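Local coordinates for protein shikimate dehydrogenase (NADP(+)) (Listeria monocytogenes, PDB 3TNL) that probably catalyses the reversible NADPH-linked reduction of 3-dehydroshikimate to shikimate, the fourth step of the pathway that leads to chorismate and the aromatic amino acids, at residues M55-E58 / A59-K62; E195-V198 / E199-S203; E273-E277 / Q278-T282. All blocks are in the same frame, centred on the assembly; numbering follows the deposited sequence.

Contact 1: residues M55-E58 / A59-K62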
loop_
_atom_site.group_PDB
_atom_site.type_symbol
_atom_site.label_atom_id
_atom_site.label_comp_id
_atom_site.label_asym_id
_atom_site.label_seq_id
_atom_site.Cartn_x
_atom_site.Cartn_y
_atom_site.Cartn_z
ATOM N N MET B 55 2.216 14.245 6.398
ATOM C CA MET B 55 3.102 15.089 5.627
ATOM C C MET B 55 3.114 14.705 4.145
ATOM O O MET B 55 2.878 15.556 3.285
ATOM C CB MET B 55 4.515 15.032 6.203
ATOM C CG MET B 55 5.608 15.587 5.294
ATOM S SD MET B 55 7.215 15.907 6.095
ATOM C CE MET B 55 7.638 14.269 6.674
ATOM N N HIS B 56 3.405 13.443 3.828
ATOM C CA HIS B 56 3.528 13.082 2.416
ATOM C C HIS B 56 2.201 13.058 1.678
ATOM O O HIS B 56 2.133 13.486 0.529
ATOM C CB HIS B 56 4.305 11.771 2.251
ATOM C CG HIS B 56 5.740 11.916 2.627
ATOM N ND1 HIS B 56 6.632 12.639 1.852
ATOM C CD2 HIS B 56 6.418 11.521 3.726
ATOM C CE1 HIS B 56 7.803 12.651 2.456
ATOM N NE2 HIS B 56 7.710 11.964 3.583
ATOM N N ASN B 57 1.141 12.586 2.321
ATOM C CA ASN B 57 -0.163 12.581 1.648
ATOM C C ASN B 57 -0.663 13.997 1.344
ATOM O O ASN B 57 -1.212 14.262 0.286
ATOM C CB ASN B 57 -1.177 11.762 2.453
ATOM C CG ASN B 57 -0.917 10.297 2.342
ATOM O OD1 ASN B 57 -0.595 9.837 1.263
ATOM N ND2 ASN B 57 -1.031 9.562 3.447
ATOM N N GLU B 58 -0.439 14.909 2.268
ATOM C CA GLU B 58 -0.814 16.322 2.033
ATOM C C GLU B 58 0.024 16.876 0.882
ATOM O O GLU B 58 -0.501 17.609 0.037
ATOM C CB GLU B 58 -0.657 17.158 3.300
ATOM C CG GLU B 58 -1.701 16.836 4.365
ATOM C CD GLU B 58 -3.084 17.379 4.077
ATOM O OE1 GLU B 58 -4.034 16.881 4.703
ATOM O OE2 GLU B 58 -3.217 18.316 3.262
ATOM N N ALA B 59 1.316 16.517 0.815
ATOM C CA ALA B 59 2.180 16.973 -0.267
ATOM C C ALA B 59 1.727 16.384 -1.606
ATOM O O ALA B 59 1.617 17.101 -2.615
ATOM C CB ALA B 59 3.692 16.603 0.028
ATOM N N PHE B 60 1.445 15.080 -1.631
ATOM C CA PHE B 60 1.004 14.466 -2.874
ATOM C C PHE B 60 -0.278 15.134 -3.377
ATOM O O PHE B 60 -0.391 15.453 -4.569
ATOM C CB PHE B 60 0.711 12.978 -2.723
ATOM C CG PHE B 60 1.877 12.134 -2.346
ATOM C CD1 PHE B 60 3.109 12.299 -2.924
ATOM C CD2 PHE B 60 1.699 11.091 -1.448
ATOM C CE1 PHE B 60 4.158 11.463 -2.611
ATOM C CE2 PHE B 60 2.753 10.215 -1.137
ATOM C CZ PHE B 60 4.004 10.441 -1.679
ATOM N N ALA B 61 -1.243 15.313 -2.483
ATOM C CA ALA B 61 -2.533 15.919 -2.838
ATOM C C ALA B 61 -2.384 17.353 -3.332
ATOM O O ALA B 61 -3.002 17.723 -4.336
ATOM C CB ALA B 61 -3.513 15.834 -1.671
ATOM N N LYS B 62 -1.549 18.137 -2.655
ATOM C CA LYS B 62 -1.282 19.522 -3.050
ATOM C C LYS B 62 -0.709 19.588 -4.461
ATOM O O LYS B 62 -1.141 20.427 -5.276
ATOM C CB LYS B 62 -0.290 20.166 -2.067
ATOM C CG LYS B 62 0.066 21.630 -2.365
ATOM C CD LYS B 62 -1.154 22.511 -2.338
ATOM C CE LYS B 62 -0.761 23.991 -2.442
ATOM N NZ LYS B 62 -1.973 24.859 -2.488
#

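Contact 2: residues E195-V198 / E199-S203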
loop_
_atom_site.group_PDB
_atom_site.type_symbol
_atom_site.label_atom_id
_atom_site.label_comp_id
_atom_site.label_asym_id
_atom_site.label_seq_id
_atom_site.Cartn_x
_atom_site.Cartn_y
_atom_site.Cartn_z
ATOM N N GLU B 195 32.226 5.948 19.755
ATOM C CA GLU B 195 33.665 5.680 19.495
ATOM C C GLU B 195 33.823 5.276 18.015
ATOM O O GLU B 195 34.755 5.711 17.336
ATOM C CB GLU B 195 34.218 4.635 20.449
ATOM C CG GLU B 195 34.350 5.118 21.882
ATOM C CD GLU B 195 34.761 4.001 22.857
ATOM O OE1 GLU B 195 34.170 2.911 22.795
ATOM O OE2 GLU B 195 35.646 4.239 23.712
ATOM N N LYS B 196 32.900 4.461 17.520
ATOM C CA LYS B 196 32.923 4.083 16.102
ATOM C C LYS B 196 32.708 5.300 15.185
ATOM O O LYS B 196 33.401 5.464 14.171
ATOM C CB LYS B 196 31.889 2.982 15.810
ATOM C CG LYS B 196 32.342 1.581 16.259
ATOM C CD LYS B 196 31.486 0.463 15.619
ATOM C CE LYS B 196 30.013 0.520 15.992
ATOM N NZ LYS B 196 29.247 -0.627 15.377
ATOM N N THR B 197 31.789 6.199 15.558
ATOM C CA THR B 197 31.545 7.395 14.781
ATOM C C THR B 197 32.814 8.265 14.687
ATOM O O THR B 197 33.135 8.791 13.621
ATOM C CB THR B 197 30.397 8.154 15.383
ATOM O OG1 THR B 197 29.222 7.326 15.291
ATOM C CG2 THR B 197 30.167 9.505 14.687
ATOM N N VAL B 198 33.499 8.436 15.805
ATOM C CA VAL B 198 34.750 9.184 15.821
ATOM C C VAL B 198 35.764 8.581 14.838
ATOM O O VAL B 198 36.400 9.319 14.093
ATOM C CB VAL B 198 35.341 9.243 17.237
ATOM C CG1 VAL B 198 36.802 9.757 17.210
ATOM C CG2 VAL B 198 34.449 10.148 18.120
ATOM N N GLU B 199 35.931 7.249 14.879
ATOM C CA GLU B 199 36.872 6.537 14.017
ATOM C C GLU B 199 36.502 6.761 12.547
ATOM O O GLU B 199 37.373 7.059 11.726
ATOM C CB GLU B 199 36.870 5.060 14.412
ATOM C CG GLU B 199 37.904 4.145 13.811
ATOM C CD GLU B 199 37.760 2.715 14.358
ATOM O OE1 GLU B 199 38.617 1.865 14.034
ATOM O OE2 GLU B 199 36.788 2.444 15.123
ATOM N N LYS B 200 35.219 6.634 12.224
ATOM C CA LYS B 200 34.738 6.868 10.851
ATOM C C LYS B 200 35.008 8.287 10.367
ATOM O O LYS B 200 35.498 8.509 9.256
ATOM C CB LYS B 200 33.231 6.625 10.760
ATOM C CG LYS B 200 32.771 5.196 10.901
ATOM C CD LYS B 200 31.264 5.153 10.951
ATOM C CE LYS B 200 30.692 3.759 11.098
ATOM N NZ LYS B 200 29.217 3.838 11.339
ATOM N N ILE B 201 34.652 9.278 11.170
ATOM C CA ILE B 201 34.875 10.634 10.768
ATOM C C ILE B 201 36.364 10.948 10.553
ATOM O O ILE B 201 36.743 11.567 9.549
ATOM C CB ILE B 201 34.260 11.603 11.808
ATOM C CG1 ILE B 201 32.737 11.430 11.785
ATOM C CG2 ILE B 201 34.698 13.044 11.523
ATOM C CD1 ILE B 201 31.943 12.222 12.866
ATOM N N ASN B 202 37.198 10.555 11.501
ATOM C CA ASN B 202 38.644 10.875 11.410
ATOM C C ASN B 202 39.358 10.126 10.301
ATOM O O ASN B 202 40.350 10.620 9.766
ATOM C CB ASN B 202 39.343 10.615 12.744
ATOM C CG ASN B 202 38.962 11.628 13.801
ATOM O OD1 ASN B 202 38.597 12.758 13.475
ATOM N ND2 ASN B 202 39.047 11.229 15.073
ATOM N N SER B 203 38.857 8.950 9.957
ATOM C CA SER B 203 39.512 8.164 8.900
ATOM C C SER B 203 38.960 8.442 7.496
ATOM O O SER B 203 39.725 8.363 6.513
ATOM C CB SER B 203 39.490 6.663 9.225
ATOM O OG SER B 203 38.185 6.117 9.199
HETATM O O HOH W 1 34.647 2.967 12.994
HETATM O O HOH W 2 28.864 4.834 14.101
#

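Contact 3: residues E273-E277 / Q278-T282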
loop_
_atom_site.group_PDB
_atom_site.type_symbol
_atom_site.label_atom_id
_atom_site.label_comp_id
_atom_site.label_asym_id
_atom_site.label_seq_id
_atom_site.Cartn_x
_atom_site.Cartn_y
_atom_site.Cartn_z
ATOM N N GLU B 273 15.167 26.973 26.369
ATOM C CA GLU B 273 14.790 28.072 27.252
ATOM C C GLU B 273 16.056 28.725 27.840
ATOM O O GLU B 273 16.164 29.946 27.873
ATOM C CB GLU B 273 13.909 27.588 28.421
ATOM C CG GLU B 273 12.551 27.072 28.120
ATOM C CD GLU B 273 11.766 26.716 29.384
ATOM O OE1 GLU B 273 12.305 26.936 30.507
ATOM O OE2 GLU B 273 10.574 26.297 29.252
ATOM N N ILE B 274 16.976 27.937 28.362
ATOM C CA ILE B 274 18.192 28.455 28.954
ATOM C C ILE B 274 18.980 29.208 27.902
ATOM O O ILE B 274 19.502 30.297 28.158
ATOM C CB ILE B 274 19.048 27.338 29.589
ATOM C CG1 ILE B 274 18.291 26.698 30.748
ATOM C CG2 ILE B 274 20.353 27.942 30.087
ATOM C CD1 ILE B 274 18.897 25.339 31.211
ATOM N N ALA B 275 19.054 28.653 26.688
ATOM C CA ALA B 275 19.750 29.332 25.602
ATOM C C ALA B 275 19.141 30.684 25.316
ATOM O O ALA B 275 19.852 31.675 25.165
ATOM C CB ALA B 275 19.744 28.468 24.355
ATOM N N GLU B 276 17.822 30.743 25.246
ATOM C CA GLU B 276 17.162 32.032 25.029
ATOM C C GLU B 276 17.520 33.015 26.168
ATOM O O GLU B 276 17.764 34.220 25.941
ATOM C CB GLU B 276 15.656 31.866 24.894
ATOM C CG GLU B 276 15.202 31.112 23.683
ATOM C CD GLU B 276 13.680 31.183 23.494
ATOM O OE1 GLU B 276 12.989 31.839 24.295
ATOM O OE2 GLU B 276 13.174 30.570 22.544
ATOM N N GLU B 277 17.504 32.515 27.402
ATOM C CA GLU B 277 17.833 33.346 28.584
ATOM C C GLU B 277 19.251 33.910 28.505
ATOM O O GLU B 277 19.564 34.919 29.117
ATOM C CB GLU B 277 17.647 32.561 29.897
ATOM C CG GLU B 277 16.212 32.149 30.204
ATOM C CD GLU B 277 16.110 31.104 31.335
ATOM O OE1 GLU B 277 15.023 30.527 31.546
ATOM O OE2 GLU B 277 17.134 30.826 31.999
ATOM N N GLN B 278 20.146 33.177 27.847
ATOM C CA GLN B 278 21.522 33.647 27.681
ATOM C C GLN B 278 21.757 34.462 26.419
ATOM O O GLN B 278 22.896 34.917 26.184
ATOM C CB GLN B 278 22.485 32.473 27.751
ATOM C CG GLN B 278 22.381 31.753 29.107
ATOM C CD GLN B 278 22.619 32.690 30.301
ATOM O OE1 GLN B 278 23.625 33.379 30.362
ATOM N NE2 GLN B 278 21.689 32.704 31.226
ATOM N N GLY B 279 20.706 34.684 25.626
ATOM C CA GLY B 279 20.816 35.485 24.409
ATOM C C GLY B 279 21.213 34.741 23.157
ATOM O O GLY B 279 21.528 35.339 22.128
ATOM N N CYS B 280 21.284 33.427 23.220
ATOM C CA CYS B 280 21.676 32.684 22.066
ATOM C C CYS B 280 20.635 32.586 20.977
ATOM O O CYS B 280 19.452 32.810 21.221
ATOM C CB CYS B 280 21.917 31.215 22.474
ATOM S SG CYS B 280 23.020 30.914 23.872
ATOM N N GLN B 281 21.084 32.299 19.753
ATOM C CA GLN B 281 20.169 31.958 18.666
ATOM C C GLN B 281 19.782 30.506 18.940
ATOM O O GLN B 281 20.619 29.721 19.374
ATOM C CB GLN B 281 20.882 31.990 17.316
ATOM C CG GLN B 281 21.335 33.346 16.862
ATOM C CD GLN B 281 20.315 34.048 16.042
ATOM O OE1 GLN B 281 19.117 33.940 16.288
ATOM N NE2 GLN B 281 20.776 34.784 15.037
ATOM N N THR B 282 18.542 30.140 18.646
ATOM C CA THR B 282 18.050 28.792 18.903
ATOM C C THR B 282 17.245 28.224 17.752
ATOM O O THR B 282 16.644 28.941 16.950
ATOM C CB THR B 282 17.127 28.731 20.153
ATOM O OG1 THR B 282 16.033 29.664 19.965
ATOM C CG2 THR B 282 17.885 29.098 21.446
HETATM O O HOH W 3 13.952 28.395 21.323
HETATM O O HOH W 4 19.583 30.660 32.229
#

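Contact 1: residues M55-E58 / A59-K62
Four successive i to i+4 hydrogen bonds carry the helix from Met55-Glu58 into Ala59-Lys62, the shortest joining Phe60 N to His56 O at 2.8 Å. The same carbonyl also meets the Phe60 ring. With CG anti to the carbonyl carbon (chi1 -63°), the ring folds back along the helix, and His56 O lies over one of its faces, toward the rim and 3.1 Å from CD2. His56 CB follows it and touches CE2 at 4.0 Å. At the edge of the ring, in its plane, Asn57 OD1 stands 3.8 Å from CD2, the amide and ring planes 60° apart. That oxygen is held by Tyr69 N on the next strand, while Asn57 ND2 binds Ile33 O of the second subunit, so both ends of the amide are tied down. On the next position round the helix, Ala61 CB rests 3.4 Å from Asn57 O. Glu58, its chain bent at chi2 on the side of the helix that faces the dimer partner, presents OE1 to the backbone amides of Thr30 and Glu31 of the second subunit, two N-H groups that probably steady its negative charge. His56 stacks on Tyr69, and Phe60 meets Phe297 of helix 286-301. This is the helix of a beta-alpha-beta unit, strand 38-44, helix 52-63 and strand 67-73, in the substrate-binding domain.

Contact 2: residues E195-V198 / E199-S203
Val198 O lies over one face of the Asn202 carboxamide, 3.5 Å from CG, and the two side chains point the same way. Asn202 ND2 touches Val198 CG1 at 3.4 Å, the methyl standing obliquely to the amide plane, while OD1 accepts from Ala209 N of the following strand. The carboxylate of Glu199 approaches the preceding turn through a water, which gives a hydrogen bond to Lys196 O and a weak one to Glu199 OE2. Both groups sit on helix 191-204, the crossover helix of a beta-alpha-beta unit in the Rossmann-type nucleotide-binding domain, between strands 180-185 and 208-213.

Four i to i+4 backbone bonds run through the contact, from Glu199, Lys200, Ile201 and Asn202 to the residues one turn back. On the buried side, Thr197 and Ile201 lie side by side, with CG2 of the threonine 3.7 Å from CD1 of the isoleucine. Because Thr197 OG1 is anti to the carbonyl carbon (chi1 -63°), the hydroxyl turns back to Asn193 O and leaves the methyl for Ile201. This pair packs against helix 164-175. The extended chain of Lys200 runs past the carbonyl oxygen of Lys196, CG 3.3 Å from O, and ends with NZ bound to Leu117 O. The same ammonium group donates to a second water, 3.0 Å from NZ, which is also hydrogen-bonded to Thr197 OG1. Lys196 NZ stands 6.0 Å from Lys200 NZ, a spacing at which the like charges would probably repel mildly. One turn on, Ser203 doubles the load on Glu199 O: its N and its OG reach that oxygen from opposite faces of the carbonyl plane, OG at 2.8 Å.

Contact 3: residues E273-E277 / Q278-T282
Thr282, on the strand that follows the helix, turns back to Ala275 and Glu276. Its CB points toward the helix and divides the contact between two branches. The methyl CG2 comes within 3.5 Å of Ala275 CB and also touches Glu276 CG. The hydroxyl OG1, between the backbone N and the carbonyl carbon (chi1 57°), faces the carboxylate of Glu276, whose side chain crosses at about a right angle. A water joins them, donating to Glu276 OE2 at 2.6 Å and hydrogen-bonding to Thr282 OG1 at 2.8 Å. The other oxygen, Glu276 OE1, forms a salt bridge with Lys268.

Between these residues the chain leaves the helix in a Schellman motif. Cys280 N returns 3.0 Å to Ala275 O, and Gly279 N binds Glu276 O from above its carbonyl plane. Gly279 takes positive phi (88°), the left-handed conformation for which glycine is suited in a Schellman motif. Cys280 CB then packs 4.0 Å from Ala275 CB, and both side chains touch Val259 of the neighbouring strand. Gln278, bent at chi2, lays CG 3.4 Å from Ile274 O and reaches Glu277 OE2 through a second water.

The contact thus combines apolar and charged parts. Ala275 and Cys280 pack on strand 258-261, and the methyl of Thr282 packs on Ala275, while the carboxylates of Glu276 and Glu277 are met by water and by Lys268 and Arg270, which probably offset their negative charge.

In the fold
Contacts 1 and 2 lie within the helices of beta-alpha-beta units; contact 3 is the helix-to-strand turn of another. Contact 1 belongs to the substrate-binding half and meets the second subunit. Contacts 2 and 3 belong to the six-stranded parallel sheet: their units end in its outermost strands, 208-213 and 281-283. Contact 1 lies nearest the shikimate site, the side chain of Met55 about 4 Å from that of Ser52 on the same helix and about 8 Å from the bound NAD. The side chain of Thr197 is about 10 Å from the NAD, and that of Thr282 about 12 Å from that of Tyr264, predicted to bind shikimate. Centres of contacts 1 and 2 are 38 Å apart.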